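Local atomic coordinates of heavy metal cation tricomponent efflux pump ZneA(CzcA-like) (Cupriavidus metallidurans, PDB entry 4K0J), a protein that exports zinc in exchange for protons, working as the inner-membrane RND component of a tricomponent heavy-metal efflux pump. Residues 559-564 with 607-612; 29-34 with 372-377; 180-185 with 753-758. All coordinates share one frame; numbering follows the deposited sequence.

Contact 1 (559-564 with 607-612); sequences VTLPPG and SHIETA
Val559 and Ile609 sit opposite each other as an antiparallel hydrogen-bonded pair. Ile609 N donates to Val559 O at 2.9 Å, while the return bond from Val559 N to Ile609 O is weak, its N-H...O angle being 129°. Beyond the end of strand 554-560 the pairing goes one step further: Leu561 N reaches Ser607 O at 2.8 Å, so the loop stays fastened as it leaves the sheet. Ser607 CB lies 3.3 Å from Pro562 O and its hydroxyl bonds Ser605 OG, which suits a small polar residue leading into the strand. The tight part of the contact is the face carrying Val559, Ile609 and Thr611. Val559 and Ile609 run side by side, their CB atoms 3.9 Å apart. With CG1 placed beside its backbone N (chi1 -39°), Ile609 extends its chain toward the loop, and CD1 comes to 3.5 Å from Leu561 CD2. On the other flank Val559 CG2 meets Thr611 OG1 at 3.6 Å. Beta-branched residues suit this buried face because they fill it while keeping the backbone extended. The opposite face is looser. Thr560 and His608 form a non-hydrogen-bonded pair, both partly exposed, and their polar groups look elsewhere: His608 NE2 bonds Gln558 and its ring stacks on Phe604, while Thr560 OG1 has a weak bond to Arg811. The two strands are the central pair of a ferredoxin-like beta-alpha-beta-beta-alpha-beta unit, as in the porter subdomains of RND pumps. Helix 567-581 lies over the apolar face, Leu577 touching Val559 and Thr611, with strands 587-595 and 645-649 flanking the pair.

Contact 2 (29-34 with 372-377); sequences YAWKQL and MAFILM
Phe374 packs against Ala30 and Trp31 from its first carbon to its last. Its CB lies 4.0 Å from Ala30 CB, a methyl small enough to let the two backbones come close, with the CA atoms of Ala30 and Ile375 5.2 Å apart. The first torsion (chi1 -67°) sets CG beside the backbone N and carries the ring out alongside Trp31. Farther along, CD1 meets Trp31 CB at 3.5 Å, and CE1 and CZ both approach Trp31 CD1, which stands 3.3 Å above the ring plane over its centre. Trp31 turns CG anti to its own N, at -167°, which sends its side chain in the same direction as that of Phe374. The planes of the five-membered ring and the phenyl ring are inclined at 45°. As in other RND pumps, this is near the periplasmic end of the first transmembrane helix, 13-31, and close to the periplasmic end of helix 365-379. Broad flat side chains make a large apolar contact, and tryptophan is common near the membrane-water interface, which probably lies close to here. Leu34, in the loop that follows, folds back toward helix 365-379, its CD2 coming to 3.9 Å from Met377 CE as the two side chains cross at about a right angle. Met377 CE also lies at the edge of the Phe374 ring, in its plane, and Met377 touches Ala467 and Phe470 of helix 463-479. Ala30 CB rests against the Ile375 backbone, while the Ile375 side chain turns to Tyr26.

Contact 3 (180-185 with 753-758); sequences TTQFML and NVVARF
Met184 and Arg757 both set CG between the backbone N and the carbonyl carbon (chi1 62° and 68°), and both chains then run extended, so that the two cross obliquely over one face of the sheet. Met184 SD stands 3.6 Å from Arg757 NE, and Met184 CE sits at the edge of the guanidinium, near its plane, 3.4 Å from NH1. Next along this face comes Val755, its CB 4.1 Å from Met184 CB and its CG2 against the amide of Gln182, 3.5 Å from NE2. The opposite face carries Phe183, Val754, Leu185 and Ala756. Here Phe183 CB rests on Val754 CG1 at 4.0 Å, while its ring leads off toward Val745 of strand 741-747. Underneath, the parallel ladder continues along the pair, weakening at Arg757: Val755 gives its N-H to Phe183 O and takes Leu185 N on its own oxygen. Phe183 N bonds Asn753 O at 2.9 Å, and Arg757 N makes a weak bond to Leu185 O. Beta-branching favours the extended backbone at Val754 and Val755. Strands 182-187 and 750-758 are the middle strands of a mixed sheet that probably belongs to the funnel-like docking domain of RND pumps, where a strand from each half of the chain joins the other. The hydrogen bonds across the pair all join backbone atoms. The polarisable sulfur lies against the guanidinium, a weak and probably favourable contact; Arg763 NH1 lies close to Arg757 NH2, and two like charges so near would probably weaken each other's hold on a proton or call for screening.

From the N terminus, the chain passes 29-34 near the end of the first transmembrane helix, climbs to 180-185, and returns to the membrane at 372-377, where contact 2 closes. Contact 3 is still open at that point, so the two cross. Residues 559-564 and 607-612 then pair, and contact 1 is nested inside the long loop that contact 3 completes at 753-758. Contact 2 thus ties two membrane helices, contact 1 knits one periplasmic subdomain, and contact 3 joins the two halves of the chain. Centres of contacts 1 and 3 lie about 29 Å apart, those of contacts 2 and 3 about 58 Å.

Contact 1 (559-564 with 607-612)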
loop_
_atom_site.group_PDB
_atom_site.type_symbol
_atom_site.label_atom_id
_atom_site.label_comp_id
_atom_site.label_asym_id
_atom_site.label_seq_id
_atom_site.Cartn_x
_atom_site.Cartn_y
_atom_site.Cartn_z
ATOM N N VAL C 559 27.678 1.268 29.580
ATOM C CA VAL C 559 28.774 0.878 30.451
ATOM C C VAL C 559 29.549 -0.308 29.894
ATOM O O VAL C 559 28.987 -1.385 29.682
ATOM C CB VAL C 559 28.265 0.563 31.870
ATOM C CG1 VAL C 559 29.375 -0.022 32.714
ATOM C CG2 VAL C 559 27.706 1.822 32.516
ATOM N N THR C 560 30.843 -0.097 29.659
ATOM C CA THR C 560 31.705 -1.118 29.063
ATOM C C THR C 560 32.588 -1.806 30.102
ATOM O O THR C 560 33.149 -1.161 30.982
ATOM C CB THR C 560 32.591 -0.536 27.949
ATOM O OG1 THR C 560 31.784 0.224 27.042
ATOM C CG2 THR C 560 33.280 -1.644 27.188
ATOM N N LEU C 561 32.704 -3.120 29.987
ATOM C CA LEU C 561 33.394 -3.930 30.975
ATOM C C LEU C 561 34.522 -4.744 30.330
ATOM O O LEU C 561 34.575 -4.866 29.105
ATOM C CB LEU C 561 32.385 -4.847 31.667
ATOM C CG LEU C 561 31.901 -4.443 33.061
ATOM C CD1 LEU C 561 31.661 -2.957 33.160
ATOM C CD2 LEU C 561 30.649 -5.207 33.413
ATOM N N PRO C 562 35.444 -5.280 31.152
ATOM C CA PRO C 562 36.558 -6.083 30.632
ATOM C C PRO C 562 36.104 -7.265 29.771
ATOM O O PRO C 562 35.034 -7.816 30.011
ATOM C CB PRO C 562 37.272 -6.562 31.905
ATOM C CG PRO C 562 36.386 -6.173 33.049
ATOM C CD PRO C 562 35.607 -5.006 32.588
ATOM N N PRO C 563 36.915 -7.642 28.769
ATOM C CA PRO C 563 36.602 -8.679 27.780
ATOM C C PRO C 563 36.560 -10.102 28.351
ATOM O O PRO C 563 37.358 -10.453 29.218
ATOM C CB PRO C 563 37.758 -8.552 26.785
ATOM C CG PRO C 563 38.889 -8.041 27.605
ATOM C CD PRO C 563 38.257 -7.070 28.548
ATOM N N GLY C 564 35.624 -10.909 27.861
ATOM C CA GLY C 564 35.557 -12.321 28.208
ATOM C C GLY C 564 34.961 -12.636 29.565
ATOM O O GLY C 564 34.746 -13.801 29.893
ATOM N N SER C 607 29.970 -8.452 29.204
ATOM C CA SER C 607 30.909 -7.345 29.295
ATOM C C SER C 607 30.240 -6.048 28.872
ATOM O O SER C 607 30.800 -4.968 29.038
ATOM C CB SER C 607 32.152 -7.614 28.444
ATOM O OG SER C 607 31.798 -7.980 27.122
ATOM N N HIS C 608 29.035 -6.158 28.326
ATOM C CA HIS C 608 28.270 -4.980 27.946
ATOM C C HIS C 608 27.129 -4.723 28.912
ATOM O O HIS C 608 26.393 -5.631 29.268
ATOM C CB HIS C 608 27.710 -5.119 26.535
ATOM C CG HIS C 608 26.879 -3.951 26.111
ATOM N ND1 HIS C 608 25.531 -3.861 26.380
ATOM C CD2 HIS C 608 27.207 -2.815 25.452
ATOM C CE1 HIS C 608 25.063 -2.724 25.897
ATOM N NE2 HIS C 608 26.058 -2.072 25.327
ATOM N N ILE C 609 26.990 -3.478 29.340
ATOM C CA ILE C 609 25.857 -3.101 30.157
ATOM C C ILE C 609 25.235 -1.855 29.574
ATOM O O ILE C 609 25.924 -0.988 29.037
ATOM C CB ILE C 609 26.244 -2.784 31.624
ATOM C CG1 ILE C 609 27.305 -3.746 32.153
ATOM C CG2 ILE C 609 25.019 -2.826 32.524
ATOM C CD1 ILE C 609 27.622 -3.517 33.612
ATOM N N GLU C 610 23.916 -1.786 29.671
ATOM C CA GLU C 610 23.197 -0.550 29.476
ATOM C C GLU C 610 22.533 -0.252 30.796
ATOM O O GLU C 610 21.857 -1.107 31.364
ATOM C CB GLU C 610 22.154 -0.701 28.380
ATOM C CG GLU C 610 22.716 -0.620 26.977
ATOM C CD GLU C 610 21.644 -0.776 25.927
ATOM O OE1 GLU C 610 21.718 -0.080 24.892
ATOM O OE2 GLU C 610 20.722 -1.594 26.143
ATOM N N THR C 611 22.744 0.960 31.294
ATOM C CA THR C 611 22.215 1.343 32.597
ATOM C C THR C 611 21.190 2.467 32.475
ATOM O O THR C 611 21.380 3.405 31.708
ATOM C CB THR C 611 23.357 1.779 33.539
ATOM O OG1 THR C 611 24.390 0.785 33.529
ATOM C CG2 THR C 611 22.850 1.977 34.965
ATOM N N ALA C 612 20.097 2.367 33.222
ATOM C CA ALA C 612 19.135 3.458 33.286
ATOM C C ALA C 612 19.222 4.163 34.640
ATOM O O ALA C 612 19.107 3.534 35.693
ATOM C CB ALA C 612 17.728 2.948 33.029
#

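Contact 2 (29-34 with 372-377)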
loop_
_atom_site.group_PDB
_atom_site.type_symbol
_atom_site.label_atom_id
_atom_site.label_comp_id
_atom_site.label_asym_id
_atom_site.label_seq_id
_atom_site.Cartn_x
_atom_site.Cartn_y
_atom_site.Cartn_z
ATOM N N TYR C 29 -12.715 22.976 19.695
ATOM C CA TYR C 29 -12.975 21.591 19.329
ATOM C C TYR C 29 -11.791 20.996 18.575
ATOM O O TYR C 29 -11.437 19.833 18.780
ATOM C CB TYR C 29 -14.246 21.488 18.484
ATOM C CG TYR C 29 -14.588 20.077 18.056
ATOM C CD1 TYR C 29 -15.263 19.218 18.911
ATOM C CD2 TYR C 29 -14.240 19.609 16.794
ATOM C CE1 TYR C 29 -15.581 17.930 18.524
ATOM C CE2 TYR C 29 -14.553 18.321 16.399
ATOM C CZ TYR C 29 -15.224 17.488 17.267
ATOM O OH TYR C 29 -15.539 16.207 16.875
ATOM N N ALA C 30 -11.183 21.797 17.703
ATOM C CA ALA C 30 -10.024 21.353 16.935
ATOM C C ALA C 30 -8.853 21.037 17.853
ATOM O O ALA C 30 -8.145 20.051 17.647
ATOM C CB ALA C 30 -9.620 22.394 15.905
ATOM N N TRP C 31 -8.646 21.872 18.867
ATOM C CA TRP C 31 -7.574 21.606 19.813
ATOM C C TRP C 31 -7.894 20.368 20.644
ATOM O O TRP C 31 -6.997 19.598 20.992
ATOM C CB TRP C 31 -7.297 22.806 20.718
ATOM C CG TRP C 31 -6.006 22.645 21.456
ATOM C CD1 TRP C 31 -4.756 22.935 20.992
ATOM C CD2 TRP C 31 -5.833 22.120 22.779
ATOM N NE1 TRP C 31 -3.815 22.635 21.948
ATOM C CE2 TRP C 31 -4.450 22.133 23.054
ATOM C CE3 TRP C 31 -6.712 21.648 23.757
ATOM C CZ2 TRP C 31 -3.929 21.694 24.268
ATOM C CZ3 TRP C 31 -6.191 21.211 24.962
ATOM C CH2 TRP C 31 -4.812 21.236 25.207
ATOM N N LYS C 32 -9.174 20.168 20.947
ATOM C CA LYS C 32 -9.595 18.978 21.689
ATOM C C LYS C 32 -9.466 17.691 20.868
ATOM O O LYS C 32 -9.664 16.590 21.386
ATOM C CB LYS C 32 -11.024 19.137 22.223
ATOM C CG LYS C 32 -11.103 19.739 23.622
ATOM C CD LYS C 32 -10.324 18.892 24.622
ATOM C CE LYS C 32 -10.338 19.499 26.018
ATOM N NZ LYS C 32 -9.541 18.684 26.983
ATOM N N GLN C 33 -9.137 17.835 19.587
ATOM C CA GLN C 33 -8.896 16.686 18.721
ATOM C C GLN C 33 -7.533 16.801 18.040
ATOM O O GLN C 33 -7.421 16.667 16.823
ATOM C CB GLN C 33 -10.005 16.552 17.673
ATOM C CG GLN C 33 -10.780 15.236 17.740
ATOM C CD GLN C 33 -11.732 15.173 18.922
ATOM O OE1 GLN C 33 -12.569 16.056 19.105
ATOM N NE2 GLN C 33 -11.605 14.129 19.731
ATOM N N LEU C 34 -6.501 17.053 18.836
ATOM C CA LEU C 34 -5.151 17.214 18.312
ATOM C C LEU C 34 -4.156 16.369 19.116
ATOM O O LEU C 34 -4.209 16.348 20.349
ATOM C CB LEU C 34 -4.753 18.693 18.329
ATOM C CG LEU C 34 -4.257 19.285 17.006
ATOM C CD1 LEU C 34 -5.224 18.968 15.876
ATOM C CD2 LEU C 34 -4.054 20.787 17.127
ATOM N N MET C 372 -7.845 29.752 15.573
ATOM C CA MET C 372 -7.980 29.848 14.131
ATOM C C MET C 372 -6.809 29.163 13.437
ATOM O O MET C 372 -6.792 29.028 12.213
ATOM C CB MET C 372 -8.057 31.317 13.724
ATOM C CG MET C 372 -8.735 31.580 12.397
ATOM S SD MET C 372 -9.512 33.204 12.413
ATOM C CE MET C 372 -8.269 34.162 13.274
ATOM N N ALA C 373 -5.831 28.731 14.227
ATOM C CA ALA C 373 -4.679 28.014 13.693
ATOM C C ALA C 373 -4.793 26.523 13.988
ATOM O O ALA C 373 -4.278 25.694 13.239
ATOM C CB ALA C 373 -3.390 28.574 14.266
ATOM N N PHE C 374 -5.471 26.192 15.084
ATOM C CA PHE C 374 -5.697 24.801 15.462
ATOM C C PHE C 374 -6.494 24.075 14.388
ATOM O O PHE C 374 -6.157 22.957 13.999
ATOM C CB PHE C 374 -6.447 24.725 16.791
ATOM C CG PHE C 374 -5.651 25.211 17.965
ATOM C CD1 PHE C 374 -6.283 25.706 19.091
ATOM C CD2 PHE C 374 -4.267 25.174 17.941
ATOM C CE1 PHE C 374 -5.547 26.151 20.172
ATOM C CE2 PHE C 374 -3.530 25.618 19.017
ATOM C CZ PHE C 374 -4.168 26.106 20.133
ATOM N N ILE C 375 -7.553 24.729 13.920
ATOM C CA ILE C 375 -8.418 24.182 12.879
ATOM C C ILE C 375 -7.631 23.796 11.624
ATOM O O ILE C 375 -7.819 22.708 11.072
ATOM C CB ILE C 375 -9.560 25.170 12.524
ATOM C CG1 ILE C 375 -10.235 24.772 11.210
ATOM C CG2 ILE C 375 -9.038 26.598 12.446
ATOM C CD1 ILE C 375 -11.406 25.650 10.836
ATOM N N LEU C 376 -6.738 24.681 11.194
ATOM C CA LEU C 376 -5.925 24.427 10.013
ATOM C C LEU C 376 -4.910 23.316 10.261
ATOM O O LEU C 376 -4.484 22.632 9.329
ATOM C CB LEU C 376 -5.226 25.707 9.560
ATOM C CG LEU C 376 -6.187 26.851 9.239
ATOM C CD1 LEU C 376 -5.445 28.011 8.600
ATOM C CD2 LEU C 376 -7.312 26.369 8.340
ATOM N N MET C 377 -4.525 23.139 11.520
ATOM C CA MET C 377 -3.639 22.046 11.888
ATOM C C MET C 377 -4.459 20.795 12.127
ATOM O O MET C 377 -3.947 19.682 12.055
ATOM C CB MET C 377 -2.831 22.394 13.135
ATOM C CG MET C 377 -1.854 23.536 12.932
ATOM S SD MET C 377 -0.766 23.746 14.347
ATOM C CE MET C 377 -1.963 23.729 15.678
#

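Contact 3 (180-185 with 753-758)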
loop_
_atom_site.group_PDB
_atom_site.type_symbol
_atom_site.label_atom_id
_atom_site.label_comp_id
_atom_site.label_asym_id
_atom_site.label_seq_id
_atom_site.Cartn_x
_atom_site.Cartn_y
_atom_site.Cartn_z
ATOM N N THR C 180 13.570 -18.319 32.419
ATOM C CA THR C 180 12.703 -19.208 31.657
ATOM C C THR C 180 12.898 -20.625 32.192
ATOM O O THR C 180 14.011 -21.020 32.530
ATOM C CB THR C 180 13.002 -19.157 30.154
ATOM O OG1 THR C 180 14.340 -19.596 29.924
ATOM C CG2 THR C 180 12.869 -17.742 29.630
ATOM N N THR C 181 11.809 -21.377 32.287
ATOM C CA THR C 181 11.838 -22.686 32.928
ATOM C C THR C 181 11.780 -23.807 31.900
ATOM O O THR C 181 10.915 -23.814 31.023
ATOM C CB THR C 181 10.660 -22.848 33.923
ATOM O OG1 THR C 181 10.737 -21.838 34.937
ATOM C CG2 THR C 181 10.683 -24.223 34.579
ATOM N N GLN C 182 12.698 -24.760 32.008
ATOM C CA GLN C 182 12.699 -25.897 31.095
ATOM C C GLN C 182 12.820 -27.218 31.836
ATOM O O GLN C 182 13.189 -27.250 33.010
ATOM C CB GLN C 182 13.799 -25.758 30.038
ATOM C CG GLN C 182 15.192 -25.533 30.581
ATOM C CD GLN C 182 16.170 -25.160 29.489
ATOM O OE1 GLN C 182 17.386 -25.314 29.642
ATOM N NE2 GLN C 182 15.642 -24.665 28.372
ATOM N N PHE C 183 12.478 -28.297 31.139
ATOM C CA PHE C 183 12.574 -29.652 31.670
ATOM C C PHE C 183 13.879 -30.223 31.146
ATOM O O PHE C 183 14.132 -30.183 29.943
ATOM C CB PHE C 183 11.416 -30.518 31.155
ATOM C CG PHE C 183 10.065 -30.160 31.723
ATOM C CD1 PHE C 183 9.327 -31.104 32.419
ATOM C CD2 PHE C 183 9.525 -28.898 31.545
ATOM C CE1 PHE C 183 8.081 -30.795 32.937
ATOM C CE2 PHE C 183 8.280 -28.579 32.063
ATOM C CZ PHE C 183 7.557 -29.530 32.758
ATOM N N MET C 184 14.719 -30.750 32.030
ATOM C CA MET C 184 15.995 -31.284 31.569
ATOM C C MET C 184 16.529 -32.475 32.353
ATOM O O MET C 184 16.530 -32.485 33.585
ATOM C CB MET C 184 17.051 -30.179 31.487
ATOM C CG MET C 184 17.375 -29.506 32.806
ATOM S SD MET C 184 18.547 -28.155 32.583
ATOM C CE MET C 184 18.982 -27.794 34.281
ATOM N N LEU C 185 16.973 -33.481 31.608
ATOM C CA LEU C 185 17.687 -34.612 32.177
ATOM C C LEU C 185 19.166 -34.281 32.156
ATOM O O LEU C 185 19.674 -33.749 31.171
ATOM C CB LEU C 185 17.422 -35.881 31.363
ATOM C CG LEU C 185 18.057 -37.210 31.802
ATOM C CD1 LEU C 185 19.451 -37.408 31.219
ATOM C CD2 LEU C 185 18.091 -37.343 33.318
ATOM N N ASN C 753 10.487 -25.943 27.032
ATOM C CA ASN C 753 11.362 -26.810 26.260
ATOM C C ASN C 753 11.861 -27.954 27.122
ATOM O O ASN C 753 12.254 -27.745 28.267
ATOM C CB ASN C 753 12.564 -26.037 25.712
ATOM C CG ASN C 753 12.166 -24.886 24.809
ATOM O OD1 ASN C 753 12.852 -23.861 24.746
ATOM N ND2 ASN C 753 11.050 -25.044 24.108
ATOM N N VAL C 754 11.832 -29.163 26.575
ATOM C CA VAL C 754 12.496 -30.294 27.207
ATOM C C VAL C 754 13.872 -30.454 26.588
ATOM O O VAL C 754 14.005 -30.642 25.370
ATOM C CB VAL C 754 11.715 -31.601 27.038
ATOM C CG1 VAL C 754 12.278 -32.678 27.962
ATOM C CG2 VAL C 754 10.240 -31.374 27.292
ATOM N N VAL C 755 14.885 -30.379 27.444
ATOM C CA VAL C 755 16.280 -30.384 27.023
ATOM C C VAL C 755 17.028 -31.604 27.567
ATOM O O VAL C 755 16.771 -32.054 28.686
ATOM C CB VAL C 755 16.998 -29.107 27.516
ATOM C CG1 VAL C 755 18.392 -29.011 26.923
ATOM C CG2 VAL C 755 16.190 -27.876 27.162
ATOM N N ALA C 756 17.941 -32.145 26.762
ATOM C CA ALA C 756 18.873 -33.169 27.230
ATOM C C ALA C 756 20.286 -32.616 27.178
ATOM O O ALA C 756 20.715 -32.094 26.150
ATOM C CB ALA C 756 18.776 -34.415 26.380
ATOM N N ARG C 757 21.003 -32.720 28.291
ATOM C CA ARG C 757 22.391 -32.290 28.333
ATOM C C ARG C 757 23.150 -32.966 29.473
ATOM O O ARG C 757 22.562 -33.332 30.493
ATOM C CB ARG C 757 22.481 -30.770 28.470
ATOM C CG ARG C 757 22.007 -30.229 29.808
ATOM C CD ARG C 757 22.390 -28.764 29.971
ATOM N NE ARG C 757 21.941 -28.211 31.245
ATOM C CZ ARG C 757 22.168 -26.961 31.640
ATOM N NH1 ARG C 757 21.724 -26.543 32.818
ATOM N NH2 ARG C 757 22.841 -26.129 30.858
ATOM N N PHE C 758 24.458 -33.128 29.285
ATOM C CA PHE C 758 25.332 -33.700 30.302
ATOM C C PHE C 758 25.330 -32.836 31.548
ATOM O O PHE C 758 25.091 -31.629 31.476
ATOM C CB PHE C 758 26.759 -33.818 29.770
ATOM C CG PHE C 758 26.875 -34.643 28.523
ATOM C CD1 PHE C 758 26.092 -35.770 28.345
ATOM C CD2 PHE C 758 27.763 -34.287 27.523
ATOM C CE1 PHE C 758 26.193 -36.537 27.190
ATOM C CE2 PHE C 758 27.871 -35.049 26.368
ATOM C CZ PHE C 758 27.083 -36.178 26.201
#